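Local structure of pyruvate formate-lyase 2 (2F3O) at residues Cys629-Thr642 and Lys650-Ser662. The protein is a glycyl radical enzyme of the pyruvate formate-lyase-like family whose own reaction is unknown, possibly with lyase activity. Residues are numbered along the deposited sequence; the frame is centred on the assembly and turned at random.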
loop_
_atom_site.group_PDB
_atom_site.type_symbol
_atom_site.label_atom_id
_atom_site.label_comp_id
_atom_site.label_asym_id
_atom_site.label_seq_id
_atom_site.Cartn_x
_atom_site.Cartn_y
_atom_site.Cartn_z
ATOM N N CYS A 629 19.543 -12.225 25.547
ATOM C CA CYS A 629 20.494 -13.151 26.161
ATOM C C CYS A 629 20.139 -13.573 27.572
ATOM O O CYS A 629 20.632 -12.993 28.541
ATOM C CB CYS A 629 21.900 -12.569 26.169
ATOM S SG CYS A 629 23.130 -13.856 26.394
ATOM N N TYR A 630 19.304 -14.591 27.694
ATOM C CA TYR A 630 18.943 -15.080 29.005
ATOM C C TYR A 630 18.634 -16.550 28.868
ATOM O O TYR A 630 18.189 -16.972 27.808
ATOM C CB TYR A 630 17.779 -14.272 29.623
ATOM C CG TYR A 630 16.448 -14.373 28.944
ATOM C CD1 TYR A 630 15.557 -15.402 29.248
ATOM C CD2 TYR A 630 16.063 -13.417 28.028
ATOM C CE1 TYR A 630 14.344 -15.493 28.619
ATOM C CE2 TYR A 630 14.846 -13.478 27.414
ATOM C CZ TYR A 630 13.996 -14.526 27.694
ATOM O OH TYR A 630 12.783 -14.579 27.063
ATOM N N PRO A 631 18.894 -17.341 29.922
ATOM C CA PRO A 631 18.862 -18.772 29.725
ATOM C C PRO A 631 17.616 -19.568 30.070
ATOM O O PRO A 631 17.485 -20.671 29.544
ATOM C CB PRO A 631 19.975 -19.242 30.655
ATOM C CG PRO A 631 19.946 -18.281 31.764
ATOM C CD PRO A 631 19.348 -17.002 31.282
ATOM N N MET A 632 16.730 -19.046 30.925
ATOM C CA MET A 632 15.839 -19.889 31.762
ATOM C C MET A 632 16.708 -20.916 32.474
ATOM O O MET A 632 17.707 -20.542 33.069
ATOM C CB MET A 632 14.684 -20.555 30.992
ATOM C CG MET A 632 13.719 -19.574 30.316
ATOM S SD MET A 632 13.185 -18.187 31.340
ATOM C CE MET A 632 12.246 -19.018 32.622
ATOM N N THR A 633 16.373 -22.197 32.409
ATOM C CA THR A 633 17.377 -23.184 32.809
ATOM C C THR A 633 17.817 -24.027 31.626
ATOM O O THR A 633 18.266 -25.151 31.807
ATOM C CB THR A 633 16.982 -24.097 34.033
ATOM O OG1 THR A 633 15.953 -25.019 33.674
ATOM C CG2 THR A 633 16.531 -23.279 35.227
ATOM N N THR A 634 17.704 -23.477 30.415
ATOM C CA THR A 634 18.123 -24.209 29.218
ATOM C C THR A 634 19.632 -24.247 29.075
ATOM O O THR A 634 20.141 -25.019 28.279
ATOM C CB THR A 634 17.565 -23.632 27.891
ATOM O OG1 THR A 634 18.237 -22.405 27.578
ATOM C CG2 THR A 634 16.060 -23.411 27.949
ATOM N N ASN A 635 20.348 -23.415 29.830
ATOM C CA ASN A 635 21.803 -23.511 29.851
ATOM C C ASN A 635 22.223 -24.839 30.444
ATOM O O ASN A 635 23.230 -25.418 30.018
ATOM C CB ASN A 635 22.452 -22.372 30.618
ATOM C CG ASN A 635 22.200 -22.453 32.087
ATOM O OD1 ASN A 635 21.068 -22.659 32.520
ATOM N ND2 ASN A 635 23.249 -22.303 32.876
ATOM N N VAL A 636 21.422 -25.331 31.393
ATOM C CA VAL A 636 21.615 -26.651 31.959
ATOM C C VAL A 636 21.177 -27.713 30.949
ATOM O O VAL A 636 21.925 -28.649 30.654
ATOM C CB VAL A 636 20.851 -26.815 33.289
ATOM C CG1 VAL A 636 20.995 -28.248 33.836
ATOM C CG2 VAL A 636 21.332 -25.782 34.298
ATOM N N GLY A 637 19.977 -27.544 30.406
ATOM C CA GLY A 637 19.394 -28.540 29.524
ATOM C C GLY A 637 20.240 -28.777 28.290
ATOM O O GLY A 637 20.490 -29.937 27.926
ATOM N N PHE A 638 20.698 -27.680 27.672
ATOM C CA PHE A 638 21.523 -27.747 26.471
ATOM C C PHE A 638 22.857 -28.334 26.818
ATOM O O PHE A 638 23.431 -29.072 26.018
ATOM C CB PHE A 638 21.783 -26.370 25.866
ATOM C CG PHE A 638 20.618 -25.787 25.129
ATOM C CD1 PHE A 638 20.415 -24.412 25.119
ATOM C CD2 PHE A 638 19.730 -26.602 24.448
ATOM C CE1 PHE A 638 19.367 -23.873 24.453
ATOM C CE2 PHE A 638 18.667 -26.065 23.776
ATOM C CZ PHE A 638 18.484 -24.700 23.777
ATOM N N GLY A 639 23.343 -27.977 28.008
ATOM C CA GLY A 639 24.582 -28.509 28.568
ATOM C C GLY A 639 24.673 -30.022 28.519
ATOM O O GLY A 639 25.634 -30.541 27.962
ATOM N N PHE A 640 23.652 -30.707 29.055
ATOM C CA PHE A 640 23.522 -32.173 29.006
ATOM C C PHE A 640 23.942 -32.734 27.665
ATOM O O PHE A 640 24.705 -33.685 27.602
ATOM C CB PHE A 640 22.073 -32.646 29.192
ATOM C CG PHE A 640 21.463 -32.348 30.540
ATOM C CD1 PHE A 640 22.239 -32.256 31.688
ATOM C CD2 PHE A 640 20.072 -32.219 30.660
ATOM C CE1 PHE A 640 21.647 -31.987 32.936
ATOM C CE2 PHE A 640 19.471 -31.965 31.896
ATOM C CZ PHE A 640 20.263 -31.845 33.041
ATOM N N PHE A 641 23.428 -32.134 26.597
ATOM C CA PHE A 641 23.637 -32.625 25.237
ATOM C C PHE A 641 24.673 -31.820 24.447
ATOM O O PHE A 641 24.758 -31.955 23.222
ATOM C CB PHE A 641 22.308 -32.660 24.474
ATOM C CG PHE A 641 21.209 -33.335 25.224
ATOM C CD1 PHE A 641 21.116 -34.707 25.234
ATOM C CD2 PHE A 641 20.273 -32.596 25.932
ATOM C CE1 PHE A 641 20.116 -35.331 25.935
ATOM C CE2 PHE A 641 19.274 -33.213 26.633
ATOM C CZ PHE A 641 19.190 -34.581 26.636
ATOM N N THR A 642 25.445 -30.984 25.146
ATOM C CA THR A 642 26.602 -30.317 24.549
ATOM C C THR A 642 27.888 -31.081 24.893
ATOM O O THR A 642 28.142 -31.391 26.060
ATOM C CB THR A 642 26.700 -28.848 24.983
ATOM O OG1 THR A 642 25.529 -28.164 24.547
ATOM C CG2 THR A 642 27.885 -28.159 24.349
ATOM N N LYS A 650 33.566 -29.914 30.488
ATOM C CA LYS A 650 33.436 -31.342 30.192
ATOM C C LYS A 650 32.084 -31.606 29.526
ATOM O O LYS A 650 31.106 -30.917 29.821
ATOM C CB LYS A 650 33.583 -32.193 31.477
ATOM C CG LYS A 650 34.993 -32.224 32.119
ATOM C CD LYS A 650 35.975 -33.137 31.349
ATOM C CE LYS A 650 35.818 -34.635 31.711
ATOM N NZ LYS A 650 36.865 -35.209 32.625
ATOM N N SER A 651 32.037 -32.596 28.634
ATOM C CA SER A 651 30.793 -33.011 27.976
ATOM C C SER A 651 29.669 -33.349 28.959
ATOM O O SER A 651 29.799 -34.274 29.761
ATOM C CB SER A 651 31.041 -34.217 27.074
ATOM O OG SER A 651 29.918 -35.081 27.083
ATOM N N GLY A 652 28.581 -32.582 28.900
ATOM C CA GLY A 652 27.399 -32.849 29.708
ATOM C C GLY A 652 27.167 -31.750 30.712
ATOM O O GLY A 652 26.059 -31.579 31.213
ATOM N N GLU A 653 28.227 -31.001 30.997
ATOM C CA GLU A 653 28.199 -29.971 32.033
ATOM C C GLU A 653 27.389 -28.768 31.557
ATOM O O GLU A 653 27.324 -28.524 30.355
ATOM C CB GLU A 653 29.635 -29.557 32.427
ATOM C CG GLU A 653 30.280 -30.369 33.582
ATOM C CD GLU A 653 31.761 -29.968 33.864
ATOM O OE1 GLU A 653 32.482 -30.787 34.492
ATOM O OE2 GLU A 653 32.211 -28.854 33.463
ATOM N N PRO A 654 26.737 -28.043 32.497
ATOM C CA PRO A 654 25.997 -26.804 32.250
ATOM C C PRO A 654 26.749 -25.732 31.470
ATOM O O PRO A 654 27.969 -25.623 31.570
ATOM C CB PRO A 654 25.737 -26.283 33.658
ATOM C CG PRO A 654 25.615 -27.481 34.458
ATOM C CD PRO A 654 26.630 -28.433 33.915
ATOM N N LEU A 655 26.006 -24.949 30.699
ATOM C CA LEU A 655 26.563 -23.819 29.994
ATOM C C LEU A 655 26.432 -22.588 30.880
ATOM O O LEU A 655 25.918 -22.679 31.985
ATOM C CB LEU A 655 25.836 -23.617 28.666
ATOM C CG LEU A 655 25.905 -24.744 27.629
ATOM C CD1 LEU A 655 24.916 -24.445 26.547
ATOM C CD2 LEU A 655 27.300 -24.918 27.029
ATOM N N ASN A 656 26.904 -21.437 30.425
ATOM C CA ASN A 656 26.819 -20.269 31.284
ATOM C C ASN A 656 25.447 -19.613 31.182
ATOM O O ASN A 656 24.816 -19.661 30.125
ATOM C CB ASN A 656 27.937 -19.272 30.988
ATOM C CG ASN A 656 27.726 -18.530 29.707
ATOM O OD1 ASN A 656 28.014 -19.047 28.619
ATOM N ND2 ASN A 656 27.249 -17.290 29.814
ATOM N N PRO A 657 24.965 -19.017 32.288
ATOM C CA PRO A 657 23.616 -18.484 32.272
ATOM C C PRO A 657 23.517 -16.978 31.968
ATOM O O PRO A 657 23.981 -16.134 32.757
ATOM C CB PRO A 657 23.122 -18.787 33.691
ATOM C CG PRO A 657 24.382 -18.872 34.539
ATOM C CD PRO A 657 25.579 -18.845 33.614
ATOM N N GLY A 658 22.891 -16.655 30.837
ATOM C CA GLY A 658 22.665 -15.269 30.456
ATOM C C GLY A 658 23.969 -14.607 30.081
ATOM O O GLY A 658 24.775 -15.168 29.340
ATOM N N VAL A 659 24.190 -13.421 30.625
ATOM C CA VAL A 659 25.447 -12.729 30.419
ATOM C C VAL A 659 26.339 -12.909 31.640
ATOM O O VAL A 659 27.291 -12.152 31.848
ATOM C CB VAL A 659 25.237 -11.241 30.077
ATOM C CG1 VAL A 659 24.569 -11.132 28.734
ATOM C CG2 VAL A 659 24.398 -10.549 31.125
ATOM N N SER A 660 26.025 -13.923 32.444
ATOM C CA SER A 660 26.813 -14.226 33.625
ATOM C C SER A 660 27.866 -15.280 33.265
ATOM O O SER A 660 27.586 -16.192 32.481
ATOM C CB SER A 660 25.908 -14.694 34.774
ATOM O OG SER A 660 24.802 -13.828 34.979
ATOM N N PRO A 661 29.091 -15.139 33.813
ATOM C CA PRO A 661 30.238 -16.014 33.558
ATOM C C PRO A 661 30.001 -17.463 33.913
ATOM O O PRO A 661 29.060 -17.773 34.646
ATOM C CB PRO A 661 31.323 -15.450 34.481
ATOM C CG PRO A 661 30.634 -14.575 35.441
ATOM C CD PRO A 661 29.464 -14.035 34.715
ATOM N N SER A 662 30.859 -18.343 33.404
ATOM C CA SER A 662 30.755 -19.761 33.733
ATOM C C SER A 662 30.910 -20.034 35.243
ATOM O O SER A 662 31.447 -19.207 36.004
ATOM C CB SER A 662 31.755 -20.574 32.917
ATOM O OG SER A 662 31.311 -20.729 31.585
HETATM O O HOH W 1 23.836 -29.605 32.476
#
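N635 grips L655 by both ends of its backbone. Its side-chain ND2 donates to L655 O at 2.8 Å, and the backbone O of N635 accepts from L655 N at 2.9 Å. CG sits between the backbone N and the carbonyl carbon (chi1 70°), which turns the amide to the loop 650-662. ND2 reaches L655 O from above the carbonyl plane. P657 CB lies 3.6 Å from N635 ND2, and the two side chains lie at a slant to each other. N635 O also takes the helix bond from G639 N, on the opposite face from L655 N. Replacing N635 by alanine removes the amide, which would probably leave L655 O without its side-chain donor and open a gap beside P657.

L655 CD1 touches F638 CB at 3.7 Å, and its CG lies against G639 CA. At one end, P631 CG packs on P657 CB and C629 SG meets V659 CG1. At the other, G652 N donates to T642 O, and a water joins V636 O to G652 O.

The non-helical loop thus packs along one side of helix 634-640, which follows strand 624-628, and ties the pyruvate formate lyase-like sequence to that of the glycine radical family. F638 and L655 both touch strands 435-445 and 535-543, while V636 and P654 pack against helix 762-770.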